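PDB 5JS4: phiAB6 tailspike from Unidentified phage, which probably binds and cleaves the exopolysaccharide of Acinetobacter baumannii as the trimeric, beta-helical tailspike of the phage phiAB6. Local coordinates for residues 613-618 against 662-667; 683-686 against 690-693; 696-701 against 709-714. All coordinates share one frame; numbering follows the deposited sequence.

Interaction 1. Residues 613-618 against 662-667; sequences TYDQSF and GSRLGT
Arg664 reaches out of the 662-667 loop to Asp615, at the end of strand 602-615, and lays its guanidinium side-on against one carboxylate oxygen. Both donors go to the same atom: NE of Arg664 lies 2.7 Å from OD2 of Asp615 on its syn side, with a fairly straight N-H...O angle of 160°, whereas NH2 of Arg664 reaches that OD2 at 3.1 Å from well above the carboxylate plane. This is not the coplanar, two-oxygen pairing: the planes stand 72° apart. With CG roughly anti to the backbone N (chi1 -152°) and the chain extended from CG to NE, Arg664 spans the gap between the backbones. Packing is tightest around its head: CB of Ser617 sits 3.5 Å above the guanidinium, over its centre, and CD1 of Phe618 meets the edge 3.5 Å from NH2 of Arg664. The looser side is at the partly exposed Ser617, whose OG comes no closer than 4.1 Å to Arg664 CD. The other oxygen, Asp615 OD1, accepts from the backbone N of Ser617 at 2.9 Å, an Asx turn that helps fix the carboxylate's rotation. Arg664 NH1 bonds Thr686 O of the second subunit, while Arg710 makes a further salt bridge to Asp615 OD2. Two arginines converging on one buried aspartate probably favour its ionised form, and the bridge ties a loop at the trimer interface to the strand end.

Interaction 2. Residues 683-686 against 690-693; sequences GSWT and EAAG
Glu690, Ser684 and Trp685 bury most of the surface in this contact, and the exchange between them is a worked example of a short helix secured to the strand that follows it. Glu690 contributes mainly through its backbone. Its N-H gives a nearly straight bond to O of Ser684 (2.9 Å, 168°). In return, OG of Ser684 donates to O of Glu690 at 2.7 Å, from outside the plane of the carbonyl. The two bonds thus pair the same two residues in both directions, one backbone to backbone and the other side chain to backbone. What brings the hydroxyl to this acceptor is the Ser684 torsion, with OG lying between the backbone N and the carbonyl carbon (chi1 71°). That hydroxyl also accepts from the N of Thr680, and Glu690 sends its carboxylate elsewhere, OE2 bonding Thr680 OG1.

Trp685 supplies the apolar half. Its CG is anti to the backbone N (chi1 179°), which carries the indole alongside the beginning of the strand, where CE3 of Trp685 packs 3.7 Å from CB of Ala691. The same CE3 lies 3.7 Å from N of Glu690, so the six-membered ring borders the backbone bond as well as the methyl. At the far end of the indole, Trp685 NE1 donates to Arg664 O of the third subunit, making one side chain serve both the intrachain turn and the trimer interface. Gly683 occupies the N-cap position of helix 684-688. The whole is a tight helix-to-strand connection, a short helix of little more than one turn folding back onto the first residues of strand 690-699.

Interaction 3. Residues 696-701 against 709-714; sequences VFWRDS and HRFTVA
Two antiparallel sheets of the C-terminal region face one another here, and strands 690-699 and 708-715, one from each, meet through side chains in the buried layer between them. The short strand axes approach to 10.9 Å, with their directions 138° apart. At the centre is a T-shaped (edge-to-face) aromatic pair: the edge of the Trp698 indole is directed at the face of Phe711, planes 69° apart. NE1 of Trp698 stands over the middle of the Phe711 ring, 3.5 Å from its CE1, and CZ2 of Trp698 lies 3.8 Å from CD2 of Phe711. Phe711 offers this face because its CG sits between the backbone N and the carbonyl carbon (chi1 68°). Val696 joins from the Trp698 strand, CG1 approaching CE2 of Phe711 at 4.3 Å and CG2 meeting CG1 of Val713 at the same separation. Val696 CG1 also lies over one face of the indole, near its rim. Tyr637 and Tyr614 add further aromatic contacts to Phe711. The chemistry is thus largely apolar, with one polar exception: the indole N-H end is directed at an electron-rich pi face, which probably offers this buried group partial electrostatic compensation.

In the fold
Followed from the N terminus, the three contacts lie in series and none crosses another. Interaction 1 closes the longest loop, bringing the end of strand 602-615 to the loop after strand 654-661. Interaction 2 then closes a very short one, from helix 684-688 to the start of strand 690-699, and interaction 3 uses the later part of that same strand to reach strand 708-715. Strand 708-715 pairs with strand 602-615, so interactions 1 and 3 touch, their centres about 11 Å apart. Interaction 2 lies apart, yet around the trimer its Trp685 and Thr686 meet Arg664 of interaction 1 on a neighbouring subunit, linking the C-terminal regions between chains.

Interaction 1. Residues 613-618 against 662-667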
loop_
_atom_site.group_PDB
_atom_site.type_symbol
_atom_site.label_atom_id
_atom_site.label_comp_id
_atom_site.label_asym_id
_atom_site.label_seq_id
_atom_site.Cartn_x
_atom_site.Cartn_y
_atom_site.Cartn_z
ATOM N N THR A 613 -2.149 49.269 -27.058
ATOM C CA THR A 613 -2.978 50.274 -27.704
ATOM C C THR A 613 -2.701 51.676 -27.161
ATOM O O THR A 613 -2.552 51.869 -25.956
ATOM C CB THR A 613 -4.468 49.876 -27.610
ATOM O OG1 THR A 613 -4.689 48.748 -28.473
ATOM C CG2 THR A 613 -5.393 51.009 -28.029
ATOM N N TYR A 614 -2.589 52.626 -28.085
ATOM C CA TYR A 614 -2.517 54.054 -27.788
ATOM C C TYR A 614 -3.925 54.621 -27.817
ATOM O O TYR A 614 -4.689 54.305 -28.714
ATOM C CB TYR A 614 -1.693 54.761 -28.859
ATOM C CG TYR A 614 -1.774 56.267 -28.813
ATOM C CD1 TYR A 614 -0.954 56.993 -27.961
ATOM C CD2 TYR A 614 -2.667 56.965 -29.624
ATOM C CE1 TYR A 614 -1.020 58.373 -27.914
ATOM C CE2 TYR A 614 -2.741 58.346 -29.586
ATOM C CZ TYR A 614 -1.915 59.045 -28.725
ATOM O OH TYR A 614 -1.969 60.418 -28.679
ATOM N N ASP A 615 -4.263 55.466 -26.846
ATOM C CA ASP A 615 -5.551 56.155 -26.826
ATOM C C ASP A 615 -5.333 57.479 -26.118
ATOM O O ASP A 615 -4.998 57.501 -24.934
ATOM C CB ASP A 615 -6.595 55.305 -26.099
ATOM C CG ASP A 615 -8.001 55.898 -26.147
ATOM O OD1 ASP A 615 -8.173 57.088 -26.486
ATOM O OD2 ASP A 615 -8.945 55.146 -25.830
ATOM N N GLN A 616 -5.503 58.578 -26.841
ATOM C CA GLN A 616 -5.254 59.893 -26.247
ATOM C C GLN A 616 -6.273 60.235 -25.154
ATOM O O GLN A 616 -6.049 61.169 -24.385
ATOM C CB GLN A 616 -5.167 60.985 -27.317
ATOM C CG GLN A 616 -6.456 61.313 -28.036
ATOM C CD GLN A 616 -6.237 62.331 -29.147
ATOM O OE1 GLN A 616 -5.589 62.037 -30.152
ATOM N NE2 GLN A 616 -6.772 63.530 -28.972
ATOM N N SER A 617 -7.369 59.479 -25.075
ATOM C CA SER A 617 -8.351 59.638 -23.987
ATOM C C SER A 617 -8.014 58.865 -22.706
ATOM O O SER A 617 -8.681 59.058 -21.681
ATOM C CB SER A 617 -9.757 59.246 -24.455
ATOM O OG SER A 617 -10.270 60.201 -25.359
ATOM N N PHE A 618 -7.012 57.985 -22.748
ATOM C CA PHE A 618 -6.565 57.301 -21.530
ATOM C C PHE A 618 -6.043 58.330 -20.528
ATOM O O PHE A 618 -5.351 59.273 -20.911
ATOM C CB PHE A 618 -5.414 56.314 -21.790
ATOM C CG PHE A 618 -5.817 55.008 -22.435
ATOM C CD1 PHE A 618 -7.072 54.433 -22.251
ATOM C CD2 PHE A 618 -4.881 54.311 -23.182
ATOM C CE1 PHE A 618 -7.392 53.221 -22.846
ATOM C CE2 PHE A 618 -5.194 53.102 -23.777
ATOM C CZ PHE A 618 -6.448 52.554 -23.606
ATOM N N GLY A 662 -9.945 61.141 -35.306
ATOM C CA GLY A 662 -10.784 62.302 -34.972
ATOM C C GLY A 662 -11.423 62.313 -33.594
ATOM O O GLY A 662 -11.614 63.381 -33.006
ATOM N N SER A 663 -11.779 61.138 -33.089
ATOM C CA SER A 663 -12.406 61.000 -31.775
ATOM C C SER A 663 -12.228 59.574 -31.297
ATOM O O SER A 663 -11.785 58.709 -32.057
ATOM C CB SER A 663 -13.897 61.311 -31.856
ATOM O OG SER A 663 -14.568 60.298 -32.588
ATOM N N ARG A 664 -12.579 59.318 -30.044
ATOM C CA ARG A 664 -12.437 57.980 -29.491
ATOM C C ARG A 664 -13.344 56.989 -30.218
ATOM O O ARG A 664 -12.948 55.855 -30.478
ATOM C CB ARG A 664 -12.729 57.967 -27.992
ATOM C CG ARG A 664 -11.982 56.867 -27.269
ATOM C CD ARG A 664 -12.393 56.763 -25.815
ATOM N NE ARG A 664 -11.328 56.166 -25.022
ATOM C CZ ARG A 664 -11.302 56.131 -23.693
ATOM N NH1 ARG A 664 -12.307 56.631 -22.976
ATOM N NH2 ARG A 664 -10.261 55.587 -23.078
ATOM N N LEU A 665 -14.556 57.422 -30.547
ATOM C CA LEU A 665 -15.485 56.601 -31.325
ATOM C C LEU A 665 -14.972 56.400 -32.747
ATOM O O LEU A 665 -15.172 55.336 -33.341
ATOM C CB LEU A 665 -16.859 57.268 -31.383
ATOM C CG LEU A 665 -17.990 56.424 -31.977
ATOM C CD1 LEU A 665 -18.511 55.448 -30.936
ATOM C CD2 LEU A 665 -19.102 57.310 -32.510
ATOM N N GLY A 666 -14.334 57.436 -33.285
ATOM C CA GLY A 666 -13.803 57.422 -34.642
ATOM C C GLY A 666 -14.750 58.089 -35.622
ATOM O O GLY A 666 -15.971 57.976 -35.497
ATOM N N THR A 667 -14.190 58.796 -36.594
ATOM C CA THR A 667 -14.975 59.391 -37.672
ATOM C C THR A 667 -15.251 58.375 -38.775
ATOM O O THR A 667 -16.182 58.539 -39.555
ATOM C CB THR A 667 -14.222 60.554 -38.322
ATOM O OG1 THR A 667 -12.951 60.076 -38.784
ATOM C CG2 THR A 667 -14.008 61.690 -37.337
#

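Interaction 2. Residues 683-686 against 690-693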
loop_
_atom_site.group_PDB
_atom_site.type_symbol
_atom_site.label_atom_id
_atom_site.label_comp_id
_atom_site.label_asym_id
_atom_site.label_seq_id
_atom_site.Cartn_x
_atom_site.Cartn_y
_atom_site.Cartn_z
ATOM N N GLY A 683 23.593 51.163 -34.646
ATOM C CA GLY A 683 23.742 49.990 -35.507
ATOM C C GLY A 683 23.141 48.695 -34.976
ATOM O O GLY A 683 23.204 47.667 -35.649
ATOM N N SER A 684 22.541 48.736 -33.786
ATOM C CA SER A 684 22.035 47.522 -33.139
ATOM C C SER A 684 21.030 46.781 -34.020
ATOM O O SER A 684 21.047 45.552 -34.089
ATOM C CB SER A 684 21.401 47.840 -31.783
ATOM O OG SER A 684 20.167 48.531 -31.912
ATOM N N TRP A 685 20.161 47.534 -34.687
ATOM C CA TRP A 685 19.142 46.929 -35.540
ATOM C C TRP A 685 19.706 46.612 -36.919
ATOM O O TRP A 685 19.591 45.488 -37.409
ATOM C CB TRP A 685 17.921 47.842 -35.670
ATOM C CG TRP A 685 16.879 47.248 -36.568
ATOM C CD1 TRP A 685 16.618 47.591 -37.859
ATOM C CD2 TRP A 685 15.994 46.170 -36.248
ATOM N NE1 TRP A 685 15.613 46.802 -38.362
ATOM C CE2 TRP A 685 15.216 45.917 -37.394
ATOM C CE3 TRP A 685 15.780 45.394 -35.104
ATOM C CZ2 TRP A 685 14.229 44.936 -37.421
ATOM C CZ3 TRP A 685 14.803 44.412 -35.135
ATOM C CH2 TRP A 685 14.044 44.195 -36.286
ATOM N N THR A 686 20.316 47.613 -37.542
ATOM C CA THR A 686 20.883 47.464 -38.877
ATOM C C THR A 686 21.794 46.241 -38.968
ATOM O O THR A 686 21.685 45.446 -39.904
ATOM C CB THR A 686 21.635 48.748 -39.266
ATOM O OG1 THR A 686 20.701 49.834 -39.280
ATOM C CG2 THR A 686 22.304 48.622 -40.635
ATOM N N GLU A 690 18.673 44.027 -33.302
ATOM C CA GLU A 690 18.269 44.336 -31.940
ATOM C C GLU A 690 17.663 45.735 -31.897
ATOM O O GLU A 690 18.230 46.684 -32.444
ATOM C CB GLU A 690 19.451 44.245 -30.974
ATOM C CG GLU A 690 19.073 44.653 -29.560
ATOM C CD GLU A 690 20.194 44.446 -28.572
ATOM O OE1 GLU A 690 20.607 43.283 -28.387
ATOM O OE2 GLU A 690 20.644 45.448 -27.976
ATOM N N ALA A 691 16.500 45.861 -31.259
ATOM C CA ALA A 691 15.837 47.151 -31.133
ATOM C C ALA A 691 15.305 47.360 -29.724
ATOM O O ALA A 691 14.999 46.403 -29.009
ATOM C CB ALA A 691 14.709 47.278 -32.149
ATOM N N ALA A 692 15.228 48.626 -29.333
ATOM C CA ALA A 692 14.583 49.029 -28.094
ATOM C C ALA A 692 13.070 49.094 -28.281
ATOM O O ALA A 692 12.304 48.847 -27.349
ATOM C CB ALA A 692 15.108 50.383 -27.652
ATOM N N GLY A 693 12.660 49.449 -29.492
ATOM C CA GLY A 693 11.254 49.646 -29.822
ATOM C C GLY A 693 11.133 50.080 -31.267
ATOM O O GLY A 693 12.006 49.788 -32.087
#

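Interaction 3. Residues 696-701 against 709-714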
loop_
_atom_site.group_PDB
_atom_site.type_symbol
_atom_site.label_atom_id
_atom_site.label_comp_id
_atom_site.label_asym_id
_atom_site.label_seq_id
_atom_site.Cartn_x
_atom_site.Cartn_y
_atom_site.Cartn_z
ATOM N N VAL A 696 5.872 54.501 -35.122
ATOM C CA VAL A 696 4.791 54.366 -36.087
ATOM C C VAL A 696 4.486 55.752 -36.634
ATOM O O VAL A 696 4.291 56.695 -35.861
ATOM C CB VAL A 696 3.523 53.785 -35.439
ATOM C CG1 VAL A 696 2.423 53.605 -36.481
ATOM C CG2 VAL A 696 3.831 52.467 -34.751
ATOM N N PHE A 697 4.462 55.864 -37.958
ATOM C CA PHE A 697 4.158 57.103 -38.667
ATOM C C PHE A 697 2.812 56.923 -39.348
ATOM O O PHE A 697 2.611 55.935 -40.049
ATOM C CB PHE A 697 5.206 57.388 -39.750
ATOM C CG PHE A 697 6.590 57.671 -39.222
ATOM C CD1 PHE A 697 7.366 56.656 -38.674
ATOM C CD2 PHE A 697 7.129 58.949 -39.308
ATOM C CE1 PHE A 697 8.645 56.918 -38.201
ATOM C CE2 PHE A 697 8.409 59.212 -38.844
ATOM C CZ PHE A 697 9.160 58.196 -38.286
ATOM N N TRP A 698 1.902 57.873 -39.146
ATOM C CA TRP A 698 0.568 57.829 -39.742
ATOM C C TRP A 698 0.356 58.985 -40.706
ATOM O O TRP A 698 0.637 60.134 -40.368
ATOM C CB TRP A 698 -0.499 57.931 -38.659
ATOM C CG TRP A 698 -0.664 56.727 -37.796
ATOM C CD1 TRP A 698 -0.239 56.571 -36.509
ATOM C CD2 TRP A 698 -1.335 55.514 -38.145
ATOM N NE1 TRP A 698 -0.602 55.336 -36.034
ATOM C CE2 TRP A 698 -1.271 54.662 -37.023
ATOM C CE3 TRP A 698 -1.986 55.061 -39.300
ATOM C CZ2 TRP A 698 -1.837 53.388 -37.018
ATOM C CZ3 TRP A 698 -2.544 53.792 -39.295
ATOM C CH2 TRP A 698 -2.467 52.971 -38.167
ATOM N N ARG A 699 -0.178 58.687 -41.888
ATOM C CA ARG A 699 -0.432 59.708 -42.901
ATOM C C ARG A 699 -1.812 59.555 -43.541
ATOM O O ARG A 699 -2.339 58.445 -43.649
ATOM C CB ARG A 699 0.652 59.672 -43.979
ATOM C CG ARG A 699 2.038 60.003 -43.447
ATOM C CD ARG A 699 3.104 59.930 -44.525
ATOM N NE ARG A 699 4.441 60.141 -43.964
ATOM C CZ ARG A 699 5.175 59.203 -43.367
ATOM N NH1 ARG A 699 4.733 57.956 -43.242
ATOM N NH2 ARG A 699 6.380 59.515 -42.893
ATOM N N ASP A 700 -2.383 60.681 -43.965
ATOM C CA ASP A 700 -3.673 60.681 -44.671
ATOM C C ASP A 700 -3.485 60.380 -46.162
ATOM O O ASP A 700 -2.366 60.122 -46.611
ATOM C CB ASP A 700 -4.428 62.007 -44.447
ATOM C CG ASP A 700 -3.692 63.227 -44.993
ATOM O OD1 ASP A 700 -2.868 63.092 -45.918
ATOM O OD2 ASP A 700 -3.956 64.340 -44.490
ATOM N N SER A 701 -4.578 60.413 -46.924
ATOM C CA SER A 701 -4.544 60.068 -48.349
ATOM C C SER A 701 -3.716 61.037 -49.204
ATOM O O SER A 701 -3.316 60.691 -50.317
ATOM C CB SER A 701 -5.966 59.970 -48.907
ATOM O OG SER A 701 -6.665 61.187 -48.734
ATOM N N HIS A 709 -6.740 59.135 -32.941
ATOM C CA HIS A 709 -7.134 59.223 -31.541
ATOM C C HIS A 709 -6.700 57.969 -30.789
ATOM O O HIS A 709 -6.278 58.034 -29.636
ATOM C CB HIS A 709 -8.644 59.381 -31.439
ATOM C CG HIS A 709 -9.099 59.940 -30.133
ATOM N ND1 HIS A 709 -9.197 59.183 -28.990
ATOM C CD2 HIS A 709 -9.485 61.192 -29.794
ATOM C CE1 HIS A 709 -9.629 59.946 -28.000
ATOM N NE2 HIS A 709 -9.812 61.166 -28.463
ATOM N N ARG A 710 -6.801 56.823 -31.460
ATOM C CA ARG A 710 -6.525 55.535 -30.843
ATOM C C ARG A 710 -6.083 54.554 -31.920
ATOM O O ARG A 710 -6.619 54.562 -33.023
ATOM C CB ARG A 710 -7.780 55.021 -30.118
ATOM C CG ARG A 710 -7.701 53.604 -29.566
ATOM C CD ARG A 710 -8.938 53.269 -28.743
ATOM N NE ARG A 710 -8.944 51.881 -28.280
ATOM C CZ ARG A 710 -8.931 51.472 -27.011
ATOM N NH1 ARG A 710 -8.911 52.332 -25.995
ATOM N NH2 ARG A 710 -8.941 50.172 -26.747
ATOM N N PHE A 711 -5.085 53.740 -31.601
ATOM C CA PHE A 711 -4.672 52.655 -32.486
ATOM C C PHE A 711 -3.921 51.581 -31.715
ATOM O O PHE A 711 -3.342 51.836 -30.661
ATOM C CB PHE A 711 -3.827 53.170 -33.664
ATOM C CG PHE A 711 -2.467 53.694 -33.273
ATOM C CD1 PHE A 711 -2.306 55.018 -32.902
ATOM C CD2 PHE A 711 -1.346 52.868 -33.299
ATOM C CE1 PHE A 711 -1.058 55.510 -32.551
ATOM C CE2 PHE A 711 -0.098 53.356 -32.950
ATOM C CZ PHE A 711 0.045 54.678 -32.576
ATOM N N THR A 712 -3.929 50.382 -32.280
ATOM C CA THR A 712 -3.316 49.203 -31.703
ATOM C C THR A 712 -2.033 48.864 -32.454
ATOM O O THR A 712 -1.922 49.129 -33.650
ATOM C CB THR A 712 -4.289 48.014 -31.830
ATOM O OG1 THR A 712 -5.463 48.287 -31.054
ATOM C CG2 THR A 712 -3.665 46.698 -31.377
ATOM N N VAL A 713 -1.073 48.297 -31.730
ATOM C CA VAL A 713 0.055 47.600 -32.347
ATOM C C VAL A 713 0.156 46.194 -31.764
ATOM O O VAL A 713 -0.247 45.944 -30.625
ATOM C CB VAL A 713 1.400 48.351 -32.170
ATOM C CG1 VAL A 713 1.277 49.786 -32.651
ATOM C CG2 VAL A 713 1.894 48.303 -30.734
ATOM N N ALA A 714 0.704 45.279 -32.556
ATOM C CA ALA A 714 1.007 43.933 -32.097
ATOM C C ALA A 714 2.429 43.629 -32.526
ATOM O O ALA A 714 2.800 43.890 -33.666
ATOM C CB ALA A 714 0.040 42.924 -32.696
#